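Transcriptional regulatory protein RcsB (Escherichia coli, PDB 5I4C) acts, through the receiver domain held in this chain and a DNA-binding domain, as the response regulator of the Rcs phosphorelay, controlling capsule, biofilm and cell-division genes. Local coordinates at residues P13-L16 and F17-K21. Sequence-based numbering, arbitrary orientation.
Sequences PIVL and FGIRK
Pro13 O accepts the amide of Phe17 (N to O 3.0 Å), the first of four successive i to i+4 bonds that join 13-16 to 17-21 in the opening turns of helix 13-23. Gly18 N to Ile14 O (3.1 Å), Ile19 N to Val15 O (3.0 Å) and Arg20 N to Leu16 O (2.9 Å) follow, the Gly18 amide coming from above the carbonyl plane of Ile14. Pro13 O has a second donor, a water whose oxygen lies 2.8 Å from Pro13 O and also accepts from Arg20 NH2. A bend at chi3 (-36°) folds the guanidinium back along the helix, so that NH2 meets the water, with Phe17 CA over one face, toward the rim; NE forms a salt bridge with Glu34. This is the first helix of the CheY-like receiver domain, the crossover of the beta-alpha-beta unit between parallel strands 4-9 and 29-35. On another side Val15 and Ile19 lie alongside each other, CG1 to CD1 3.8 Å. Ile19 and Leu16 both touch Ile8 of strand 4-9. With CG anti to its amide nitrogen (chi1 -180°), the Phe17 ring lies so that Lys21 CG sits over one face, toward the rim. Gly18 of the second subunit packs on Phe17, and Ile14 of that subunit on Val15.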
loop_
_atom_site.group_PDB
_atom_site.type_symbol
_atom_site.label_atom_id
_atom_site.label_comp_id
_atom_site.label_asym_id
_atom_site.label_seq_id
_atom_site.Cartn_x
_atom_site.Cartn_y
_atom_site.Cartn_z
ATOM N N PRO A 13 1.655 5.263 -4.348
ATOM C CA PRO A 13 2.652 5.804 -3.440
ATOM C C PRO A 13 2.723 5.009 -2.141
ATOM O O PRO A 13 3.791 4.799 -1.638
ATOM C CB PRO A 13 2.176 7.231 -3.205
ATOM C CG PRO A 13 1.546 7.572 -4.485
ATOM C CD PRO A 13 0.858 6.327 -4.956
ATOM N N ILE A 14 1.599 4.515 -1.612
ATOM C CA ILE A 14 1.695 3.733 -0.374
ATOM C C ILE A 14 2.447 2.412 -0.527
ATOM O O ILE A 14 2.943 1.921 0.453
ATOM C CB ILE A 14 0.307 3.524 0.324
ATOM C CG1 ILE A 14 0.482 3.426 1.862
ATOM C CG2 ILE A 14 -0.392 2.367 -0.258
ATOM C CD1 ILE A 14 -0.769 3.785 2.596
ATOM N N VAL A 15 2.443 1.807 -1.707
ATOM C CA VAL A 15 3.245 0.619 -1.950
ATOM C C VAL A 15 4.730 0.959 -1.845
ATOM O O VAL A 15 5.522 0.248 -1.172
ATOM C CB VAL A 15 2.898 -0.038 -3.320
ATOM C CG1 VAL A 15 3.833 -1.192 -3.634
ATOM C CG2 VAL A 15 1.447 -0.521 -3.377
ATOM N N LEU A 16 5.104 2.055 -2.481
ATOM C CA LEU A 16 6.492 2.511 -2.417
ATOM C C LEU A 16 6.931 2.844 -0.974
ATOM O O LEU A 16 8.028 2.486 -0.574
ATOM C CB LEU A 16 6.709 3.668 -3.351
ATOM C CG LEU A 16 6.464 3.367 -4.839
ATOM C CD1 LEU A 16 6.600 4.664 -5.624
ATOM C CD2 LEU A 16 7.357 2.275 -5.343
ATOM N N PHE A 17 6.073 3.509 -0.218
ATOM C CA PHE A 17 6.328 3.813 1.195
ATOM C C PHE A 17 6.607 2.548 1.995
ATOM O O PHE A 17 7.604 2.491 2.735
ATOM C CB PHE A 17 5.102 4.537 1.773
ATOM C CG PHE A 17 5.235 4.912 3.203
ATOM C CD1 PHE A 17 5.982 5.993 3.577
ATOM C CD2 PHE A 17 4.660 4.166 4.168
ATOM C CE1 PHE A 17 6.085 6.330 4.934
ATOM C CE2 PHE A 17 4.794 4.435 5.512
ATOM C CZ PHE A 17 5.479 5.556 5.905
ATOM N N GLY A 18 5.720 1.544 1.887
ATOM C CA GLY A 18 5.850 0.279 2.669
ATOM C C GLY A 18 7.145 -0.440 2.340
ATOM O O GLY A 18 7.879 -0.856 3.220
ATOM N N ILE A 19 7.423 -0.540 1.035
ATOM C CA ILE A 19 8.644 -1.139 0.564
ATOM C C ILE A 19 9.877 -0.381 1.095
ATOM O O ILE A 19 10.794 -0.992 1.627
ATOM C CB ILE A 19 8.648 -1.273 -0.973
ATOM C CG1 ILE A 19 7.559 -2.286 -1.357
ATOM C CG2 ILE A 19 10.026 -1.761 -1.419
ATOM C CD1 ILE A 19 7.357 -2.518 -2.843
ATOM N N ARG A 20 9.876 0.936 1.009
ATOM C CA ARG A 20 11.039 1.710 1.518
ATOM C C ARG A 20 11.246 1.475 3.046
ATOM O O ARG A 20 12.388 1.301 3.486
ATOM C CB ARG A 20 10.872 3.189 1.148
ATOM C CG ARG A 20 11.888 4.155 1.690
ATOM C CD ARG A 20 11.299 5.599 1.655
ATOM N NE ARG A 20 10.475 5.769 0.459
ATOM C CZ ARG A 20 9.318 6.456 0.410
ATOM N NH1 ARG A 20 8.832 7.121 1.487
ATOM N NH2 ARG A 20 8.595 6.448 -0.733
ATOM N N LYS A 21 10.159 1.445 3.819
ATOM C CA LYS A 21 10.200 1.224 5.229
ATOM C C LYS A 21 10.767 -0.144 5.549
ATOM O O LYS A 21 11.585 -0.296 6.430
ATOM C CB LYS A 21 8.808 1.325 5.822
ATOM C CG LYS A 21 8.202 2.703 5.964
ATOM C CD LYS A 21 9.091 3.697 6.733
ATOM C CE LYS A 21 9.882 4.538 5.727
ATOM N NZ LYS A 21 10.443 5.731 6.417
HETATM O O HOH W 1 5.573 6.862 -1.272
#